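Local coordinates for single-stranded DNA-binding protein (Thermus thermophilus, PDB 2CWA), which binds single-stranded DNA and probably recruits partner proteins to it during DNA replication, recombination and repair, at residues 132-137 with 193-198; 151-156 with 175-180; 54-59 with 99-104; 13-18 with 31-36. All coordinates share one frame; numbering follows the deposited sequence.

Interaction 1: 132-137 with 193-198; sequences FLMGNL and GLFVIG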
loop_
_atom_site.group_PDB
_atom_site.type_symbol
_atom_site.label_atom_id
_atom_site.label_comp_id
_atom_site.label_asym_id
_atom_site.label_seq_id
_atom_site.Cartn_x
_atom_site.Cartn_y
_atom_site.Cartn_z
ATOM N N PHE A 132 7.803 -2.474 3.845
ATOM C CA PHE A 132 9.069 -3.192 3.763
ATOM C C PHE A 132 8.778 -4.503 3.048
ATOM O O PHE A 132 7.912 -5.266 3.482
ATOM C CB PHE A 132 9.598 -3.518 5.165
ATOM C CG PHE A 132 10.089 -2.332 5.923
ATOM C CD1 PHE A 132 11.440 -2.011 5.935
ATOM C CD2 PHE A 132 9.206 -1.539 6.642
ATOM C CE1 PHE A 132 11.903 -0.915 6.662
ATOM C CE2 PHE A 132 9.661 -0.441 7.369
ATOM C CZ PHE A 132 11.013 -0.133 7.377
ATOM N N LEU A 133 9.502 -4.779 1.973
ATOM C CA LEU A 133 9.296 -6.010 1.227
ATOM C C LEU A 133 10.614 -6.642 0.822
ATOM O O LEU A 133 11.604 -5.949 0.595
ATOM C CB LEU A 133 8.491 -5.744 -0.055
ATOM C CG LEU A 133 7.040 -5.270 0.031
ATOM C CD1 LEU A 133 6.561 -4.886 -1.369
ATOM C CD2 LEU A 133 6.166 -6.374 0.610
HETATM N N MSE A 134 10.621 -7.967 0.734
HETATM C CA MSE A 134 11.800 -8.685 0.285
HETATM C C MSE A 134 11.340 -9.973 -0.371
HETATM O O MSE A 134 10.473 -10.675 0.155
HETATM C CB MSE A 134 12.760 -8.989 1.443
HETATM C CG MSE A 134 14.039 -9.696 0.993
HETATM SE SE MSE A 134 15.535 -9.448 2.269
HETATM C CE MSE A 134 14.523 -9.553 3.876
ATOM N N GLY A 135 11.921 -10.259 -1.530
ATOM C CA GLY A 135 11.574 -11.445 -2.285
ATOM C C GLY A 135 12.526 -11.558 -3.455
ATOM O O GLY A 135 13.676 -11.109 -3.373
ATOM N N ASN A 136 12.065 -12.162 -4.545
ATOM C CA ASN A 136 12.887 -12.323 -5.736
ATOM C C ASN A 136 12.140 -11.803 -6.962
ATOM O O ASN A 136 10.914 -11.844 -7.011
ATOM C CB ASN A 136 13.238 -13.798 -5.941
ATOM C CG ASN A 136 14.131 -14.343 -4.840
ATOM O OD1 ASN A 136 15.351 -14.420 -4.993
ATOM N ND2 ASN A 136 13.528 -14.707 -3.720
ATOM N N LEU A 137 12.887 -11.317 -7.948
ATOM C CA LEU A 137 12.291 -10.801 -9.175
ATOM C C LEU A 137 11.719 -11.933 -10.014
ATOM O O LEU A 137 12.361 -12.971 -10.210
ATOM C CB LEU A 137 13.331 -10.035 -10.001
ATOM C CG LEU A 137 13.880 -8.739 -9.400
ATOM C CD1 LEU A 137 14.857 -8.092 -10.390
ATOM C CD2 LEU A 137 12.729 -7.788 -9.094
ATOM N N GLY A 193 17.469 -11.367 -5.740
ATOM C CA GLY A 193 16.741 -11.062 -4.532
ATOM C C GLY A 193 16.538 -9.556 -4.546
ATOM O O GLY A 193 17.309 -8.833 -5.184
ATOM N N LEU A 194 15.503 -9.076 -3.872
ATOM C CA LEU A 194 15.249 -7.639 -3.820
ATOM C C LEU A 194 14.620 -7.239 -2.498
ATOM O O LEU A 194 13.628 -7.832 -2.066
ATOM C CB LEU A 194 14.326 -7.198 -4.968
ATOM C CG LEU A 194 14.049 -5.685 -5.004
ATOM C CD1 LEU A 194 15.346 -4.959 -5.355
ATOM C CD2 LEU A 194 12.961 -5.349 -6.022
ATOM N N PHE A 195 15.223 -6.241 -1.856
ATOM C CA PHE A 195 14.740 -5.693 -0.598
ATOM C C PHE A 195 14.210 -4.304 -0.962
ATOM O O PHE A 195 14.899 -3.521 -1.631
ATOM C CB PHE A 195 15.885 -5.560 0.416
ATOM C CG PHE A 195 15.540 -4.720 1.618
ATOM C CD1 PHE A 195 14.812 -5.251 2.674
ATOM C CD2 PHE A 195 15.926 -3.380 1.678
ATOM C CE1 PHE A 195 14.469 -4.467 3.776
ATOM C CE2 PHE A 195 15.589 -2.584 2.774
ATOM C CZ PHE A 195 14.858 -3.126 3.827
ATOM N N VAL A 196 12.995 -4.003 -0.526
ATOM C CA VAL A 196 12.380 -2.722 -0.835
ATOM C C VAL A 196 11.756 -2.010 0.341
ATOM O O VAL A 196 11.122 -2.632 1.196
ATOM C CB VAL A 196 11.240 -2.882 -1.885
ATOM C CG1 VAL A 196 10.630 -1.517 -2.215
ATOM C CG2 VAL A 196 11.757 -3.558 -3.130
ATOM N N ILE A 197 11.966 -0.699 0.396
ATOM C CA ILE A 197 11.315 0.136 1.392
ATOM C C ILE A 197 10.596 1.098 0.456
ATOM O O ILE A 197 11.231 1.774 -0.361
ATOM C CB ILE A 197 12.278 0.945 2.269
ATOM C CG1 ILE A 197 13.162 0.008 3.106
ATOM C CG2 ILE A 197 11.472 1.846 3.191
ATOM C CD1 ILE A 197 14.100 0.749 4.057
ATOM N N GLY A 198 9.277 1.141 0.534
ATOM C CA GLY A 198 8.561 2.023 -0.361
ATOM C C GLY A 198 7.284 2.578 0.209
ATOM O O GLY A 198 7.037 2.511 1.410
#

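Interaction 2: 151-156 with 175-180; sequences AVARLG and VQAWRD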
loop_
_atom_site.group_PDB
_atom_site.type_symbol
_atom_site.label_atom_id
_atom_site.label_comp_id
_atom_site.label_asym_id
_atom_site.label_seq_id
_atom_site.Cartn_x
_atom_site.Cartn_y
_atom_site.Cartn_z
ATOM N N ALA A 151 14.454 8.432 -15.821
ATOM C CA ALA A 151 14.393 6.973 -15.852
ATOM C C ALA A 151 13.276 6.453 -14.947
ATOM O O ALA A 151 13.014 7.003 -13.872
ATOM C CB ALA A 151 15.729 6.377 -15.418
ATOM N N VAL A 152 12.609 5.394 -15.391
ATOM C CA VAL A 152 11.533 4.794 -14.609
ATOM C C VAL A 152 11.635 3.296 -14.794
ATOM O O VAL A 152 11.605 2.801 -15.919
ATOM C CB VAL A 152 10.133 5.247 -15.079
ATOM C CG1 VAL A 152 9.094 4.864 -14.033
ATOM C CG2 VAL A 152 10.118 6.736 -15.322
ATOM N N ALA A 153 11.768 2.580 -13.684
ATOM C CA ALA A 153 11.897 1.130 -13.719
ATOM C C ALA A 153 10.671 0.465 -13.129
ATOM O O ALA A 153 10.094 0.951 -12.160
ATOM C CB ALA A 153 13.142 0.698 -12.932
ATOM N N ARG A 154 10.268 -0.644 -13.735
ATOM C CA ARG A 154 9.135 -1.401 -13.242
ATOM C C ARG A 154 9.632 -2.823 -13.025
ATOM O O ARG A 154 10.218 -3.432 -13.918
ATOM C CB ARG A 154 7.976 -1.340 -14.235
ATOM C CG ARG A 154 7.320 0.035 -14.247
ATOM C CD ARG A 154 6.166 0.123 -15.238
ATOM N NE ARG A 154 5.721 1.503 -15.408
ATOM C CZ ARG A 154 5.110 2.220 -14.475
ATOM N NH1 ARG A 154 4.857 1.683 -13.289
ATOM N NH2 ARG A 154 4.769 3.480 -14.718
ATOM N N LEU A 155 9.419 -3.319 -11.812
ATOM C CA LEU A 155 9.868 -4.650 -11.410
ATOM C C LEU A 155 8.707 -5.516 -10.926
ATOM O O LEU A 155 7.713 -5.002 -10.418
ATOM C CB LEU A 155 10.875 -4.518 -10.263
ATOM C CG LEU A 155 12.049 -3.542 -10.405
ATOM C CD1 LEU A 155 12.586 -3.177 -9.026
ATOM C CD2 LEU A 155 13.133 -4.161 -11.257
ATOM N N GLY A 156 8.851 -6.831 -11.084
ATOM C CA GLY A 156 7.840 -7.770 -10.619
ATOM C C GLY A 156 8.480 -8.530 -9.463
ATOM O O GLY A 156 9.514 -9.171 -9.652
ATOM N N VAL A 175 6.593 -3.323 -8.447
ATOM C CA VAL A 175 7.391 -2.279 -7.816
ATOM C C VAL A 175 7.934 -1.314 -8.864
ATOM O O VAL A 175 8.541 -1.731 -9.844
ATOM C CB VAL A 175 8.570 -2.886 -7.027
ATOM C CG1 VAL A 175 9.313 -1.795 -6.277
ATOM C CG2 VAL A 175 8.048 -3.945 -6.058
ATOM N N GLN A 176 7.712 -0.024 -8.632
ATOM C CA GLN A 176 8.154 1.024 -9.550
ATOM C C GLN A 176 9.214 1.899 -8.890
ATOM O O GLN A 176 9.099 2.247 -7.716
ATOM C CB GLN A 176 6.952 1.881 -9.967
ATOM C CG GLN A 176 7.296 3.134 -10.773
ATOM C CD GLN A 176 6.054 3.947 -11.123
ATOM O OE1 GLN A 176 4.973 3.712 -10.580
ATOM N NE2 GLN A 176 6.207 4.915 -12.022
ATOM N N ALA A 177 10.250 2.247 -9.648
ATOM C CA ALA A 177 11.326 3.083 -9.116
ATOM C C ALA A 177 11.627 4.218 -10.084
ATOM O O ALA A 177 11.447 4.067 -11.295
ATOM C CB ALA A 177 12.575 2.250 -8.890
ATOM N N TRP A 178 12.094 5.340 -9.542
ATOM C CA TRP A 178 12.410 6.516 -10.352
ATOM C C TRP A 178 13.870 6.966 -10.294
ATOM O O TRP A 178 14.593 6.660 -9.349
ATOM C CB TRP A 178 11.538 7.699 -9.925
ATOM C CG TRP A 178 10.082 7.547 -10.231
ATOM C CD1 TRP A 178 9.143 6.904 -9.477
ATOM C CD2 TRP A 178 9.394 8.058 -11.381
ATOM N NE1 TRP A 178 7.910 6.988 -10.082
ATOM C CE2 TRP A 178 8.037 7.688 -11.254
ATOM C CE3 TRP A 178 9.794 8.791 -12.505
ATOM C CZ2 TRP A 178 7.071 8.029 -12.214
ATOM C CZ3 TRP A 178 8.835 9.131 -13.460
ATOM C CH2 TRP A 178 7.488 8.747 -13.305
ATOM N N ARG A 179 14.280 7.694 -11.328
ATOM C CA ARG A 179 15.623 8.259 -11.439
ATOM C C ARG A 179 16.800 7.329 -11.161
ATOM O O ARG A 179 16.906 6.257 -11.754
ATOM C CB ARG A 179 15.707 9.495 -10.544
ATOM C CG ARG A 179 14.629 10.506 -10.868
ATOM C CD ARG A 179 14.618 11.679 -9.917
ATOM N NE ARG A 179 13.402 12.463 -10.095
ATOM C CZ ARG A 179 12.178 11.999 -9.857
ATOM N NH1 ARG A 179 12.010 10.756 -9.426
ATOM N NH2 ARG A 179 11.121 12.771 -10.061
ATOM N N ASP A 180 17.694 7.749 -10.270
ATOM C CA ASP A 180 18.873 6.942 -9.956
ATOM C C ASP A 180 18.493 5.545 -9.488
ATOM O O ASP A 180 19.123 4.557 -9.870
ATOM C CB ASP A 180 19.727 7.619 -8.880
ATOM C CG ASP A 180 20.258 8.970 -9.321
ATOM O OD1 ASP A 180 20.503 9.153 -10.534
ATOM O OD2 ASP A 180 20.441 9.841 -8.449
#

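Interaction 3: 54-59 with 99-104; sequences HRVRLL and IRADFL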
loop_
_atom_site.group_PDB
_atom_site.type_symbol
_atom_site.label_atom_id
_atom_site.label_comp_id
_atom_site.label_asym_id
_atom_site.label_seq_id
_atom_site.Cartn_x
_atom_site.Cartn_y
_atom_site.Cartn_z
ATOM N N HIS A 54 -6.153 4.499 0.777
ATOM C CA HIS A 54 -5.908 3.066 0.786
ATOM C C HIS A 54 -6.972 2.305 1.550
ATOM O O HIS A 54 -7.297 2.645 2.684
ATOM C CB HIS A 54 -4.527 2.768 1.384
ATOM C CG HIS A 54 -3.392 3.053 0.452
ATOM N ND1 HIS A 54 -3.278 2.457 -0.786
ATOM C CD2 HIS A 54 -2.312 3.860 0.581
ATOM C CE1 HIS A 54 -2.178 2.886 -1.379
ATOM N NE2 HIS A 54 -1.573 3.739 -0.571
ATOM N N ARG A 55 -7.522 1.280 0.912
ATOM C CA ARG A 55 -8.531 0.457 1.560
ATOM C C ARG A 55 -7.792 -0.600 2.370
ATOM O O ARG A 55 -6.911 -1.287 1.855
ATOM C CB ARG A 55 -9.435 -0.208 0.522
ATOM C CG ARG A 55 -10.320 0.779 -0.236
ATOM C CD ARG A 55 -11.413 0.066 -1.028
ATOM N NE ARG A 55 -10.903 -0.615 -2.217
ATOM C CZ ARG A 55 -10.478 0.007 -3.315
ATOM N NH1 ARG A 55 -10.495 1.334 -3.385
ATOM N NH2 ARG A 55 -10.040 -0.700 -4.349
ATOM N N VAL A 56 -8.142 -0.713 3.642
ATOM C CA VAL A 56 -7.504 -1.685 4.516
ATOM C C VAL A 56 -8.575 -2.571 5.129
ATOM O O VAL A 56 -9.668 -2.104 5.433
ATOM C CB VAL A 56 -6.732 -0.988 5.650
ATOM C CG1 VAL A 56 -6.067 -2.012 6.520
ATOM C CG2 VAL A 56 -5.688 -0.040 5.068
ATOM N N ARG A 57 -8.254 -3.846 5.322
ATOM C CA ARG A 57 -9.212 -4.775 5.903
ATOM C C ARG A 57 -8.754 -5.401 7.212
ATOM O O ARG A 57 -7.711 -6.055 7.271
ATOM C CB ARG A 57 -9.536 -5.890 4.910
ATOM C CG ARG A 57 -10.356 -7.027 5.508
ATOM C CD ARG A 57 -10.886 -7.947 4.417
ATOM N NE ARG A 57 -11.906 -7.285 3.612
ATOM C CZ ARG A 57 -12.554 -7.858 2.602
ATOM N NH1 ARG A 57 -12.286 -9.116 2.265
ATOM N NH2 ARG A 57 -13.474 -7.176 1.934
ATOM N N LEU A 58 -9.543 -5.180 8.256
ATOM C CA LEU A 58 -9.286 -5.750 9.575
ATOM C C LEU A 58 -10.211 -6.959 9.700
ATOM O O LEU A 58 -11.317 -6.940 9.159
ATOM C CB LEU A 58 -9.637 -4.753 10.673
ATOM C CG LEU A 58 -8.563 -3.813 11.214
ATOM C CD1 LEU A 58 -9.188 -2.900 12.262
ATOM C CD2 LEU A 58 -7.431 -4.622 11.828
ATOM N N LEU A 59 -9.767 -8.000 10.401
ATOM C CA LEU A 59 -10.589 -9.199 10.582
ATOM C C LEU A 59 -10.678 -9.628 12.045
ATOM O O LEU A 59 -9.943 -9.137 12.904
ATOM C CB LEU A 59 -10.021 -10.378 9.782
ATOM C CG LEU A 59 -9.871 -10.325 8.264
ATOM C CD1 LEU A 59 -9.260 -11.639 7.779
ATOM C CD2 LEU A 59 -11.227 -10.091 7.613
ATOM N N ILE A 99 -4.636 -4.762 1.168
ATOM C CA ILE A 99 -3.910 -4.372 2.360
ATOM C C ILE A 99 -4.644 -4.919 3.572
ATOM O O ILE A 99 -5.735 -4.464 3.924
ATOM C CB ILE A 99 -3.819 -2.838 2.486
ATOM C CG1 ILE A 99 -3.111 -2.262 1.262
ATOM C CG2 ILE A 99 -3.077 -2.463 3.765
ATOM C CD1 ILE A 99 -3.239 -0.753 1.154
ATOM N N ARG A 100 -4.031 -5.905 4.209
ATOM C CA ARG A 100 -4.600 -6.534 5.386
ATOM C C ARG A 100 -4.053 -5.877 6.645
ATOM O O ARG A 100 -2.842 -5.861 6.863
ATOM C CB ARG A 100 -4.242 -8.020 5.383
ATOM C CG ARG A 100 -4.549 -8.760 6.671
ATOM C CD ARG A 100 -6.037 -9.043 6.837
ATOM N NE ARG A 100 -6.263 -10.085 7.833
ATOM C CZ ARG A 100 -5.948 -9.972 9.117
ATOM N NH1 ARG A 100 -5.394 -8.857 9.568
ATOM N NH2 ARG A 100 -6.170 -10.979 9.950
ATOM N N ALA A 101 -4.939 -5.323 7.465
ATOM C CA ALA A 101 -4.514 -4.701 8.710
ATOM C C ALA A 101 -4.519 -5.752 9.812
ATOM O O ALA A 101 -5.546 -6.371 10.064
ATOM C CB ALA A 101 -5.453 -3.580 9.082
ATOM N N ASP A 102 -3.379 -5.969 10.461
ATOM C CA ASP A 102 -3.341 -6.935 11.550
ATOM C C ASP A 102 -3.771 -6.231 12.828
ATOM O O ASP A 102 -4.434 -6.819 13.684
ATOM C CB ASP A 102 -1.933 -7.523 11.725
ATOM C CG ASP A 102 -1.612 -8.581 10.685
ATOM O OD1 ASP A 102 -2.533 -9.338 10.315
ATOM O OD2 ASP A 102 -0.445 -8.667 10.242
ATOM N N PHE A 103 -3.411 -4.955 12.932
ATOM C CA PHE A 103 -3.724 -4.145 14.100
ATOM C C PHE A 103 -4.078 -2.715 13.701
ATOM O O PHE A 103 -3.562 -2.195 12.718
ATOM C CB PHE A 103 -2.507 -4.057 15.021
ATOM C CG PHE A 103 -2.070 -5.372 15.594
ATOM C CD1 PHE A 103 -2.721 -5.914 16.693
ATOM C CD2 PHE A 103 -0.983 -6.052 15.051
ATOM C CE1 PHE A 103 -2.294 -7.119 17.252
ATOM C CE2 PHE A 103 -0.548 -7.255 15.600
ATOM C CZ PHE A 103 -1.206 -7.786 16.704
ATOM N N LEU A 104 -4.948 -2.088 14.479
ATOM C CA LEU A 104 -5.311 -0.697 14.260
ATOM C C LEU A 104 -5.305 -0.043 15.625
ATOM O O LEU A 104 -5.739 -0.640 16.612
ATOM C CB LEU A 104 -6.698 -0.548 13.623
ATOM C CG LEU A 104 -7.133 0.921 13.464
ATOM C CD1 LEU A 104 -8.054 1.067 12.263
ATOM C CD2 LEU A 104 -7.809 1.415 14.735
HETATM O O HOH W 1 -6.562 -3.178 0.262
HETATM O O HOH W 2 -7.073 -8.208 11.488
#

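Interaction 4: 13-18 with 31-36; sequences ALATRP and DLTLAG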
loop_
_atom_site.group_PDB
_atom_site.type_symbol
_atom_site.label_atom_id
_atom_site.label_comp_id
_atom_site.label_asym_id
_atom_site.label_seq_id
_atom_site.Cartn_x
_atom_site.Cartn_y
_atom_site.Cartn_z
ATOM N N ALA A 13 -6.050 9.493 8.032
ATOM C CA ALA A 13 -7.368 9.783 8.572
ATOM C C ALA A 13 -8.385 8.888 7.877
ATOM O O ALA A 13 -8.204 8.528 6.724
ATOM C CB ALA A 13 -7.717 11.255 8.334
ATOM N N LEU A 14 -9.445 8.512 8.581
ATOM C CA LEU A 14 -10.467 7.681 7.959
ATOM C C LEU A 14 -11.249 8.583 7.012
ATOM O O LEU A 14 -11.885 9.542 7.452
ATOM C CB LEU A 14 -11.404 7.098 9.012
ATOM C CG LEU A 14 -10.741 6.123 9.988
ATOM C CD1 LEU A 14 -11.796 5.541 10.905
ATOM C CD2 LEU A 14 -10.031 5.028 9.209
ATOM N N ALA A 15 -11.179 8.282 5.720
ATOM C CA ALA A 15 -11.862 9.076 4.699
ATOM C C ALA A 15 -13.377 9.072 4.871
ATOM O O ALA A 15 -14.052 10.063 4.568
ATOM C CB ALA A 15 -11.492 8.561 3.319
ATOM N N THR A 16 -13.901 7.951 5.356
ATOM C CA THR A 16 -15.333 7.786 5.588
ATOM C C THR A 16 -15.534 6.864 6.782
ATOM O O THR A 16 -14.597 6.197 7.228
ATOM C CB THR A 16 -16.029 7.125 4.388
ATOM O OG1 THR A 16 -15.431 5.846 4.140
ATOM C CG2 THR A 16 -15.903 7.991 3.146
ATOM N N ARG A 17 -16.755 6.830 7.303
ATOM C CA ARG A 17 -17.059 5.955 8.423
ATOM C C ARG A 17 -16.850 4.531 7.895
ATOM O O ARG A 17 -17.315 4.192 6.807
ATOM C CB ARG A 17 -18.506 6.164 8.883
ATOM C CG ARG A 17 -18.820 5.544 10.236
ATOM C CD ARG A 17 -20.188 5.983 10.744
ATOM N NE ARG A 17 -20.477 5.426 12.064
ATOM C CZ ARG A 17 -19.769 5.689 13.157
ATOM N NH1 ARG A 17 -18.727 6.507 13.091
ATOM N NH2 ARG A 17 -20.093 5.128 14.315
ATOM N N PRO A 18 -16.138 3.687 8.656
ATOM C CA PRO A 18 -15.859 2.299 8.263
ATOM C C PRO A 18 -17.078 1.396 8.081
ATOM O O PRO A 18 -18.109 1.585 8.727
ATOM C CB PRO A 18 -14.929 1.816 9.374
ATOM C CG PRO A 18 -15.434 2.558 10.563
ATOM C CD PRO A 18 -15.634 3.957 10.011
ATOM N N ASP A 31 -13.775 -3.035 6.850
ATOM C CA ASP A 31 -13.053 -2.389 5.767
ATOM C C ASP A 31 -12.994 -0.901 6.060
ATOM O O ASP A 31 -14.012 -0.272 6.363
ATOM C CB ASP A 31 -13.741 -2.641 4.423
ATOM C CG ASP A 31 -13.546 -4.061 3.929
ATOM O OD1 ASP A 31 -12.414 -4.583 4.054
ATOM O OD2 ASP A 31 -14.515 -4.653 3.406
ATOM N N LEU A 32 -11.787 -0.349 5.992
ATOM C CA LEU A 32 -11.576 1.066 6.259
ATOM C C LEU A 32 -10.830 1.697 5.094
ATOM O O LEU A 32 -10.144 1.014 4.339
ATOM C CB LEU A 32 -10.747 1.252 7.541
ATOM C CG LEU A 32 -11.226 0.599 8.841
ATOM C CD1 LEU A 32 -10.895 -0.882 8.819
ATOM C CD2 LEU A 32 -10.545 1.253 10.024
ATOM N N THR A 33 -10.975 3.006 4.943
ATOM C CA THR A 33 -10.279 3.715 3.886
ATOM C C THR A 33 -9.433 4.759 4.594
ATOM O O THR A 33 -9.965 5.649 5.256
ATOM C CB THR A 33 -11.260 4.420 2.919
ATOM O OG1 THR A 33 -12.115 3.445 2.310
ATOM C CG2 THR A 33 -10.495 5.150 1.821
ATOM N N LEU A 34 -8.115 4.615 4.489
ATOM C CA LEU A 34 -7.197 5.560 5.116
ATOM C C LEU A 34 -6.731 6.528 4.054
ATOM O O LEU A 34 -6.411 6.128 2.937
ATOM C CB LEU A 34 -5.980 4.845 5.723
ATOM C CG LEU A 34 -6.156 4.287 7.139
ATOM C CD1 LEU A 34 -7.229 3.205 7.128
ATOM C CD2 LEU A 34 -4.820 3.726 7.642
ATOM N N ALA A 35 -6.693 7.801 4.413
ATOM C CA ALA A 35 -6.279 8.830 3.478
ATOM C C ALA A 35 -5.191 9.698 4.090
ATOM O O ALA A 35 -5.267 10.084 5.259
ATOM C CB ALA A 35 -7.482 9.692 3.089
ATOM N N GLY A 36 -4.185 10.002 3.281
ATOM C CA GLY A 36 -3.094 10.832 3.745
ATOM C C GLY A 36 -2.382 11.483 2.581
ATOM O O GLY A 36 -2.625 11.162 1.416
HETATM O O HOH W 3 -13.329 4.011 6.275
#

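Interaction 1: 132-137 with 193-198
The carbonyl oxygen of Leu133 accepts Val196 N from the facing strand at 2.6 Å, in a nearly straight bond (166° at the hydrogen), and is also approached by Phe195 CA, 3.4 Å from Leu133 O, in a weaker CA-H...O contact. Strands 128-145 and 193-206 run antiparallel here, and in the order of the OB fold of the second SSB domain they are the first and fourth strands, whose pairing is part of the barrel wall. Val196 O answers in kind, accepting Leu133 N at 2.8 Å, with Phe132 CA also close by. Farther along, Gly135 and Leu194 make the next hydrogen-bonded pair.

Side chains divide between two faces. On one, Phe132, Met134, Phe195 and Ile197 gather. Phe132 and Phe195 stand next to one another off this face, with Phe195 CZ near the plane of the Phe132 ring, at its edge, 4.2 Å from Phe132 CD1. Next to it along the same ring, Phe132 CE1 lies 3.8 Å from Ile197 CD1. Met134, a selenomethionine, has CG anti to its backbone N (chi1 -178°) and bends at chi3, which leaves the selenium beside the Phe195 ring. Leu5 of the first SSB domain touches Phe132, Met134 and Phe195, so this face joins the two domains.

The opposite face, with Leu133, Leu194 and Val196, is buried against Leu157 and Leu223. At its end the branches of two leucines meet, Leu137 CD2 lying 3.9 Å from Leu194 CD2.

Interaction 2: 151-156 with 175-180
Val152 sits over the indole of Trp178, with CG1 4.0 Å above the centre of the six-membered ring and only 5° off its normal, a clear CH-pi contact. The two side chains lie alongside each other, and CG1 reaches this place by standing anti to the backbone N (chi1 -166°), while CG2 stands above the rim of the ring near CZ3, at a separation too short to be taken literally. The same face of this OB-fold hairpin carries Arg154 beside Gln176. Their guanidinium and amide planes are turned 50° apart, and Arg154 NH1 comes 3.4 Å from Gln176 CD. The amide oxygen of Gln176 is held elsewhere, by Arg217 NH1.

Backbone bonds link the antiparallel strands along their whole overlap. Ala153 and Ala177 exchange two bonds of 2.8 Å (Ala153 N to Ala177 O, and Ala177 N to Ala153 O), and Leu155 and Val175 form the next such pair. Arg179 N, bonded to Ala151 O, adds one more link beyond Trp178, close to helix 179-185.

Around the hairpin, Ala182 of helix 179-185 packs on Ala151 and Ala153, Leu143 of strand 128-145 on Ala153, and strand 212-220 brings Ala220 against Val175.

Interaction 3: 54-59 with 99-104
A parallel strand pairing, between 49-59 and 96-107, brings Arg57 and Arg100 into register. Arg57 N donates to Ile99 O at 2.9 Å, almost in line with the carbonyl, whereas Ala101 N reaches Arg57 O from 46° out of the carbonyl plane and so misses its lone pairs. Waters lengthen the ladder at both ends: one joins Arg55 O to Ile99 N, and a second lies 2.9 Å from Leu59 N, accepting its hydrogen, and 2.8 Å from Ala101 O, to which it donates.

In the order of an OB fold these are the third and fifth strands, and their parallel pairing closes the barrel. Val56, Leu58, Ile99 and Ala101 share one face, where Ile99 CG2 touches Val56 CG2 at 3.8 Å. Leu58 and Leu104 cross at about a right angle, Leu58 CD1 to Leu104 CB being 3.7 Å. Beyond Ala101 the chain turns a corner at Asp102, which with Phe103 faces Glu79 in a classic beta bulge.

On the other face Arg100 bends at chi2 (75°), laying its guanidinium across Leu59, whose CB stands over the plane. Arg100 NH1 lies 3.0 Å from Asp102 OD1, an ion pair by charge alone, since the oxygen is well out of the guanidinium plane. Asp102 also has a salt bridge to Arg81.

Interaction 4: 13-18 with 31-36
One methyl of Leu14 serves two neighbours: CD2 lies 3.9 Å from Leu32 CD2 and equally far from Leu34 CD1. The two encounters differ in angle. Leu14 and Leu34, a non-hydrogen-bonded antiparallel pair, run alongside each other in the same direction, while Leu14 and Leu32 cross obliquely. In Leu14 a chi1 of -65° sets CG beside the backbone N, and from there CD2 reaches the facing strand. These leucines are buried, with Val76 touching Leu14 and Leu34, and Leu70 touching Leu14 and Leu32.

The segments belong to the beta hairpin of strands 5-22 and 28-39, the first and second strands of the OB fold in the first SSB domain. Ala13 and Ala35 exchange backbone bonds of 2.9 Å, Ala13 N to Ala35 O and Ala35 N to Ala13 O. Ala15 N reaches Thr33 O at the same length.

Away from the leucines the packing is made by small groups. Ala15 CB is 4.2 Å from Ala35 CB, and Thr33 sets its methyl CG2 anti to the backbone N, 3.9 Å from Ala15 CB. After Ala15 the chain draws away from its partner, and a water spans the opening, donating a hydrogen bond to Thr16 O and accepting one from Thr33 N. Pro18 then returns, its CB 3.9 Å from Leu32 CG. Asp31 turns its carboxylate elsewhere, to a salt bridge with Arg57.

Overall arrangement
From the N terminus, interaction 4 closes a short hairpin loop within the first SSB domain. Interaction 3 follows in series, shutting a loop of 39 residues that includes helix 60-64. The two adjoin, because strand 28-39 pairs with strand 49-59, where His54 N probably bonds Leu34 O. In the second SSB domain interaction 1 opens at residue 132 and closes only at 193-198; interaction 2 opens and closes within that span, and the two meet through Leu137, Leu155 and Leu194. No loop crosses another. Strands 5-22 and 128-145, each contributing to a contact, pair antiparallel between the domains, although interactions 1 and 4 lie about 27 Å apart, centre to centre.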